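Side-chain contacts in 2-amino-4-hydroxy-6-hydroxymethyldihydropteridine pyrophosphokinase (PDB 1CBK), which probably catalyses the transfer of pyrophosphate from ATP to 6-hydroxymethyl-7,8-dihydropterin, a step in folate biosynthesis: residues F123-V126 with P127-E130; L99-N103 with E104-N108. One frame throughout, in Å; residues are numbered along the deposited sequence.

How the interactions relate
Following the chain from its N terminus, interaction 2 comes first. There the edge strand 95-101 of the central antiparallel sheet leaves its neighbour 2-10, and a tight turn passes the chain to strand 106-107, which pairs with 112-113. Interaction 1 follows in helix 122-131, where residues 123-126 and 127-130 form successive turns on the same sheet, beside strands 32-43 and 54-63 and helix 143-146. The two contacts are local and lie in series, neither nested nor crossed. Their centres are about 18 Å apart, yet the regions meet through packing: Val124 CG1 of the helix lies 3.8 Å from Leu99 CD2 of the strand.

Interaction 1: F123-V126 with P127-E130. With ROI (7,8-dihydro-7,7-dimethyl-6-hydroxypterin), chain D.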
ATOM      1  N   PHE A 123       2.379  11.289  -0.571  1.00  6.00           N
ATOM      2  CA  PHE A 123       3.443  11.869   0.243  1.00  5.46           C
ATOM      3  C   PHE A 123       4.800  11.209   0.052  1.00  5.87           C
ATOM      4  O   PHE A 123       5.755  11.514   0.770  1.00  5.62           O
ATOM      5  CB  PHE A 123       3.034  11.893   1.725  1.00  5.21           C
ATOM      6  CG  PHE A 123       2.487  10.597   2.229  1.00  3.95           C
ATOM      7  CD1 PHE A 123       3.332   9.616   2.729  1.00  2.92           C
ATOM      8  CD2 PHE A 123       1.117  10.371   2.240  1.00  5.38           C
ATOM      9  CE1 PHE A 123       2.828   8.423   3.229  1.00  6.92           C
ATOM     10  CE2 PHE A 123       0.594   9.180   2.738  1.00  4.18           C
ATOM     11  CZ  PHE A 123       1.448   8.206   3.233  1.00  7.44           C
ATOM     12  N   VAL A 124       4.850  10.244  -0.859  1.00  5.10           N
ATOM     13  CA  VAL A 124       6.065   9.553  -1.202  1.00  4.41           C
ATOM     14  C   VAL A 124       6.430   9.960  -2.640  1.00  8.43           C
ATOM     15  O   VAL A 124       7.545  10.441  -2.904  1.00  8.31           O
ATOM     16  CB  VAL A 124       5.876   8.035  -1.169  1.00  3.71           C
ATOM     17  CG1 VAL A 124       7.063   7.338  -1.850  1.00  9.92           C
ATOM     18  CG2 VAL A 124       5.758   7.540   0.248  1.00  4.52           C
ATOM     19  N   ILE A 125       5.473   9.813  -3.563  1.00  9.84           N
ATOM     20  CA  ILE A 125       5.733  10.096  -4.979  1.00  8.59           C
ATOM     21  C   ILE A 125       5.915  11.549  -5.363  1.00  8.16           C
ATOM     22  O   ILE A 125       6.757  11.855  -6.219  1.00 11.15           O
ATOM     23  CB  ILE A 125       4.694   9.414  -5.904  1.00  8.08           C
ATOM     24  CG1 ILE A 125       4.799   7.889  -5.767  1.00  8.58           C
ATOM     25  CG2 ILE A 125       4.855   9.872  -7.391  1.00  6.60           C
ATOM     26  CD1 ILE A 125       6.118   7.278  -6.243  1.00 11.49           C
ATOM     27  N   VAL A 126       5.153  12.451  -4.750  1.00  7.18           N
ATOM     28  CA  VAL A 126       5.292  13.867  -5.080  1.00  7.70           C
ATOM     29  C   VAL A 126       6.694  14.388  -4.701  1.00  9.64           C
ATOM     30  O   VAL A 126       7.333  15.095  -5.509  1.00 10.03           O
ATOM     31  CB  VAL A 126       4.145  14.714  -4.485  1.00 11.29           C
ATOM     32  CG1 VAL A 126       4.471  16.196  -4.525  1.00  9.10           C
ATOM     33  CG2 VAL A 126       2.853  14.401  -5.232  1.00  7.27           C
ATOM     34  N   PRO A 127       7.166  14.104  -3.457  1.00  8.16           N
ATOM     35  CA  PRO A 127       8.506  14.548  -3.019  1.00  8.31           C
ATOM     36  C   PRO A 127       9.615  13.865  -3.876  1.00  7.16           C
ATOM     37  O   PRO A 127      10.615  14.495  -4.205  1.00  8.53           O
ATOM     38  CB  PRO A 127       8.601  14.063  -1.560  1.00  7.14           C
ATOM     39  CG  PRO A 127       7.228  13.891  -1.126  1.00 11.56           C
ATOM     40  CD  PRO A 127       6.354  13.627  -2.320  1.00  5.94           C
ATOM     41  N   LEU A 128       9.471  12.577  -4.170  1.00  6.40           N
ATOM     42  CA  LEU A 128      10.462  11.864  -5.003  1.00  6.37           C
ATOM     43  C   LEU A 128      10.582  12.525  -6.390  1.00  5.66           C
ATOM     44  O   LEU A 128      11.683  12.755  -6.882  1.00  5.87           O
ATOM     45  CB  LEU A 128      10.085  10.370  -5.157  1.00  5.51           C
ATOM     46  CG  LEU A 128      11.031   9.445  -5.954  1.00 10.21           C
ATOM     47  CD1 LEU A 128      12.432   9.474  -5.348  1.00  5.37           C
ATOM     48  CD2 LEU A 128      10.507   8.017  -5.949  1.00  8.01           C
ATOM     49  N   PHE A 129       9.438  12.853  -6.992  1.00  5.47           N
ATOM     50  CA  PHE A 129       9.397  13.488  -8.310  1.00  7.63           C
ATOM     51  C   PHE A 129      10.089  14.842  -8.284  1.00  9.34           C
ATOM     52  O   PHE A 129      10.730  15.255  -9.260  1.00  8.48           O
ATOM     53  CB  PHE A 129       7.947  13.637  -8.762  1.00  9.17           C
ATOM     54  CG  PHE A 129       7.780  14.356 -10.073  1.00 13.53           C
ATOM     55  CD1 PHE A 129       8.390  13.887 -11.233  1.00 16.73           C
ATOM     56  CD2 PHE A 129       6.996  15.504 -10.149  1.00 16.79           C
ATOM     57  CE1 PHE A 129       8.224  14.551 -12.465  1.00 10.50           C
ATOM     58  CE2 PHE A 129       6.818  16.175 -11.359  1.00 15.73           C
ATOM     59  CZ  PHE A 129       7.436  15.695 -12.524  1.00 18.50           C
ATOM     60  N   GLU A 130       9.986  15.532  -7.149  1.00 10.49           N
ATOM     61  CA  GLU A 130      10.617  16.845  -7.016  1.00  8.76           C
ATOM     62  C   GLU A 130      12.154  16.752  -7.110  1.00  8.00           C
ATOM     63  O   GLU A 130      12.801  17.635  -7.659  1.00  9.52           O
ATOM     64  CB  GLU A 130      10.194  17.498  -5.692  1.00  8.07           C
ATOM     65  CG  GLU A 130      10.838  18.866  -5.424  1.00 13.11           C
ATOM     66  CD  GLU A 130      10.522  19.420  -4.031  1.00 10.60           C
ATOM     67  OE1 GLU A 130      10.169  18.622  -3.144  1.00  8.19           O
ATOM     68  OE2 GLU A 130      10.634  20.655  -3.823  1.00 13.47           O
TER
HETATM   69  N1  ROI D 601       0.169   9.152   6.577  1.00  4.07           N
HETATM   70  C2  ROI D 601       0.891  10.195   6.038  1.00  3.61           C
HETATM   71  N2  ROI D 601       0.194  11.234   5.506  1.00  3.50           N
HETATM   72  N3  ROI D 601       2.245  10.223   6.019  1.00  5.78           N
HETATM   73  C4  ROI D 601       2.988   9.211   6.519  1.00  2.56           C
HETATM   74  O4  ROI D 601       4.229   9.245   6.545  1.00  9.20           O
HETATM   75  C4A ROI D 601       2.308   8.067   7.051  1.00  3.34           C
HETATM   76  N5  ROI D 601       2.984   7.062   7.523  1.00  6.10           N
HETATM   77  C6  ROI D 601       2.403   5.930   8.056  1.00 10.62           C
HETATM   78  C7  ROI D 601       0.865   5.755   7.938  1.00 11.39           C
HETATM   79  C16 ROI D 601       0.502   4.814   6.725  1.00  7.11           C
HETATM   80  C15 ROI D 601       0.268   5.247   9.257  1.00  9.55           C
HETATM   81  N8  ROI D 601       0.168   7.034   7.598  1.00  8.75           N
HETATM   82  C8A ROI D 601       0.836   8.116   7.056  1.00  6.18           C
HETATM   83  O9  ROI D 601       3.206   5.103   8.596  1.00 13.26           O
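Helix 122-131, whose first turn supplies one wall of the pterin pocket, joins Phe123-Val126 to Pro127-Glu130 across a proline kink. Pro127 has no N-H to offer the turn before it. The carbonyl of Phe123 therefore meets the pyrrolidine ring instead, with Phe123 O 3.4 Å from Pro127 CG. Val126 CB and Pro127 CD, linked through the peptide between them, are held 3.3 Å apart, closer than an unconnected carbon pair would sit. Beyond this break the regular helical pattern resumes. Leu128 N donates to Val124 O at 3.1 Å, Phe129 N to Ile125 O at 3.0 Å with an N-H...O angle of 158°, and Glu130 N to Val126 O in a more bent bond of 141°. Alongside, the branch ends of Ile125 and Leu128 just meet, CD1 to CD2 at 4.5 Å.

At the pocket end, CB of Phe123 points away from the following turn, and CG, set between the backbone N and the carbonyl carbon (chi1 49°), brings one ring face against the bound dihydropterin analogue (ROI). The two flat systems are nearly parallel. ROI N3 lies 3.3 Å above the centre of one phenyl face, and Phe123 CE1 comes within 3.4 Å of the same nitrogen. Ser43 and Asn56, which hydrogen-bond the ligand, also touch the phenyl group. At the other end the extended side chain of Glu130 reaches strand 32-43, where OE2 is hydrogen-bonded to Ser39 and OE1 more weakly to Tyr41.

The chemistry thus divides along the helix. Pro127 gives up one backbone bond and sets an apolar ring against Val58 and Tyr41 of the sheet, while Phe123 offers the pterin a broad apolar face, leaving recognition of the ligand's polar groups to other residues of the pocket.

Interaction 2: L99-N103 with E104-N108; sequences LLYGN and EIIQN
Water 1 is gripped by backbone atoms of Tyr101, Gly102 and Glu104, three of the four turn residues. It accepts from Tyr101 N at 2.9 Å, while Glu104 O at 2.7 Å and Gly102 O are among several acceptors that compete for its two protons. The turn is closed by Glu104 N, which donates to Tyr101 O at 3.0 Å with an N-H...O angle of 152°.

The end side chains run side by side: Tyr101 CG is anti to the backbone N (chi1 -175°) and Glu104 CG anti to its own carbonyl carbon with the chain extended beyond, which lays the carboxylate at the ring edge, near its plane and turned 80° against it, with Glu104 OE2 3.6 Å from Tyr101 CE2. Carboxylate oxygens so placed would face the slightly positive C-H rim of the ring. Tyr101 OH is anchored to the backbone O of Leu65. Ile106 CD1 approaches Tyr101 CD2 obliquely at 4.4 Å, and Pro67 touches both residues.

Gly102, whose positive phi suits a glycine, and Asn103 are the central residues of a type II' beta turn, which leads the sheet-edge strand, just past a classic bulge at Leu99-Leu100 opposite Tyr5, into a small two-stranded sheet.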
ATOM      1  N   LEU A  99      13.236   3.402  -0.003  1.00  8.53           N
ATOM      2  CA  LEU A  99      12.332   3.288  -1.143  1.00  9.34           C
ATOM      3  C   LEU A  99      13.023   2.575  -2.292  1.00  9.99           C
ATOM      4  O   LEU A  99      12.459   1.673  -2.905  1.00 10.87           O
ATOM      5  CB  LEU A  99      11.917   4.664  -1.642  1.00  3.79           C
ATOM      6  CG  LEU A  99      11.092   5.620  -0.792  1.00 10.18           C
ATOM      7  CD1 LEU A  99      10.939   6.952  -1.558  1.00  4.87           C
ATOM      8  CD2 LEU A  99       9.708   5.001  -0.518  1.00  9.98           C
ATOM      9  N   LEU A 100      14.254   2.993  -2.565  1.00  9.93           N
ATOM     10  CA  LEU A 100      15.039   2.466  -3.686  1.00  9.39           C
ATOM     11  C   LEU A 100      16.500   2.348  -3.302  1.00  9.74           C
ATOM     12  O   LEU A 100      17.026   3.184  -2.561  1.00  5.60           O
ATOM     13  CB  LEU A 100      14.928   3.424  -4.880  1.00  5.82           C
ATOM     14  CG  LEU A 100      13.503   3.669  -5.401  1.00 10.07           C
ATOM     15  CD1 LEU A 100      13.484   4.896  -6.307  1.00 12.31           C
ATOM     16  CD2 LEU A 100      12.948   2.410  -6.109  1.00  8.58           C
ATOM     17  N   TYR A 101      17.141   1.305  -3.817  1.00  8.16           N
ATOM     18  CA  TYR A 101      18.550   1.040  -3.570  1.00  8.16           C
ATOM     19  C   TYR A 101      19.103   0.744  -4.954  1.00 10.58           C
ATOM     20  O   TYR A 101      19.090  -0.405  -5.415  1.00 11.08           O
ATOM     21  CB  TYR A 101      18.731  -0.172  -2.646  1.00  6.94           C
ATOM     22  CG  TYR A 101      20.182  -0.427  -2.265  1.00 11.91           C
ATOM     23  CD1 TYR A 101      20.744   0.186  -1.145  1.00 12.70           C
ATOM     24  CD2 TYR A 101      20.995  -1.258  -3.045  1.00 12.92           C
ATOM     25  CE1 TYR A 101      22.093  -0.016  -0.805  1.00 13.31           C
ATOM     26  CE2 TYR A 101      22.335  -1.463  -2.718  1.00 12.48           C
ATOM     27  CZ  TYR A 101      22.877  -0.842  -1.604  1.00 13.83           C
ATOM     28  OH  TYR A 101      24.203  -1.019  -1.310  1.00 12.88           O
ATOM     29  N   GLY A 102      19.565   1.798  -5.618  1.00 12.35           N
ATOM     30  CA  GLY A 102      20.072   1.672  -6.971  1.00 14.85           C
ATOM     31  C   GLY A 102      18.872   1.204  -7.774  1.00 15.48           C
ATOM     32  O   GLY A 102      17.737   1.643  -7.558  1.00 15.56           O
ATOM     33  N   ASN A 103      19.117   0.230  -8.625  1.00 16.53           N
ATOM     34  CA  ASN A 103      18.087  -0.348  -9.453  1.00 17.20           C
ATOM     35  C   ASN A 103      17.833  -1.740  -8.970  1.00 16.42           C
ATOM     36  O   ASN A 103      17.267  -2.548  -9.691  1.00 17.73           O
ATOM     37  CB  ASN A 103      18.583  -0.443 -10.880  1.00 24.69           C
ATOM     38  CG  ASN A 103      17.914   0.540 -11.765  1.00 40.31           C
ATOM     39  OD1 ASN A 103      16.684   0.489 -11.957  1.00 46.23           O
ATOM     40  ND2 ASN A 103      18.700   1.471 -12.312  1.00 44.79           N
ATOM     41  N   GLU A 104      18.269  -2.041  -7.755  1.00 13.80           N
ATOM     42  CA  GLU A 104      18.095  -3.379  -7.236  1.00 12.22           C
ATOM     43  C   GLU A 104      16.719  -3.699  -6.720  1.00 13.89           C
ATOM     44  O   GLU A 104      15.967  -2.826  -6.285  1.00 14.47           O
ATOM     45  CB  GLU A 104      19.142  -3.667  -6.174  1.00 14.71           C
ATOM     46  CG  GLU A 104      20.551  -3.495  -6.728  1.00 19.95           C
ATOM     47  CD  GLU A 104      21.645  -3.746  -5.718  1.00 28.79           C
ATOM     48  OE1 GLU A 104      21.450  -4.563  -4.782  1.00 23.24           O
ATOM     49  OE2 GLU A 104      22.719  -3.115  -5.880  1.00 34.05           O
ATOM     50  N   ILE A 105      16.399  -4.980  -6.799  1.00 13.82           N
ATOM     51  CA  ILE A 105      15.142  -5.510  -6.322  1.00 14.81           C
ATOM     52  C   ILE A 105      15.556  -6.467  -5.216  1.00 14.42           C
ATOM     53  O   ILE A 105      16.223  -7.459  -5.475  1.00 15.07           O
ATOM     54  CB  ILE A 105      14.355  -6.222  -7.451  1.00 14.48           C
ATOM     55  CG1 ILE A 105      13.973  -5.190  -8.509  1.00 14.28           C
ATOM     56  CG2 ILE A 105      13.093  -6.880  -6.907  1.00  9.80           C
ATOM     57  CD1 ILE A 105      13.075  -5.726  -9.578  1.00 23.72           C
ATOM     58  N   ILE A 106      15.198  -6.126  -3.977  1.00 15.01           N
ATOM     59  CA  ILE A 106      15.549  -6.921  -2.813  1.00 14.99           C
ATOM     60  C   ILE A 106      14.276  -7.229  -2.063  1.00 16.59           C
ATOM     61  O   ILE A 106      13.582  -6.344  -1.597  1.00 16.35           O
ATOM     62  CB  ILE A 106      16.525  -6.138  -1.898  1.00 16.34           C
ATOM     63  CG1 ILE A 106      17.730  -5.684  -2.716  1.00 18.22           C
ATOM     64  CG2 ILE A 106      17.002  -6.999  -0.739  1.00 16.24           C
ATOM     65  CD1 ILE A 106      18.637  -4.797  -1.987  1.00 15.84           C
ATOM     66  N   GLN A 107      13.942  -8.500  -1.984  1.00 20.16           N
ATOM     67  CA  GLN A 107      12.729  -8.895  -1.296  1.00 24.02           C
ATOM     68  C   GLN A 107      13.143 -10.104  -0.458  1.00 25.83           C
ATOM     69  O   GLN A 107      13.290 -11.205  -0.990  1.00 27.54           O
ATOM     70  CB  GLN A 107      11.617  -9.237  -2.311  1.00 20.71           C
ATOM     71  CG  GLN A 107      11.398  -8.201  -3.446  1.00 16.88           C
ATOM     72  CD  GLN A 107      10.644  -6.930  -3.035  1.00 25.26           C
ATOM     73  OE1 GLN A 107       9.962  -6.899  -2.005  1.00 29.17           O
ATOM     74  NE2 GLN A 107      10.718  -5.892  -3.878  1.00 18.63           N
ATOM     75  N   ASN A 108      13.448  -9.856   0.819  1.00 26.30           N
ATOM     76  CA  ASN A 108      13.882 -10.897   1.762  1.00 25.17           C
ATOM     77  C   ASN A 108      13.222 -10.752   3.129  1.00 24.36           C
ATOM     78  O   ASN A 108      12.252 -10.018   3.263  1.00 23.41           O
ATOM     79  CB  ASN A 108      15.426 -10.972   1.885  1.00 26.04           C
ATOM     80  CG  ASN A 108      16.086  -9.655   2.312  1.00 23.02           C
ATOM     81  OD1 ASN A 108      17.060  -9.224   1.692  1.00 26.34           O
ATOM     82  ND2 ASN A 108      15.606  -9.049   3.394  1.00 18.93           N
TER
HETATM   83  O   HOH W   1      15.807  -0.202  -5.933  1.00  6.26           O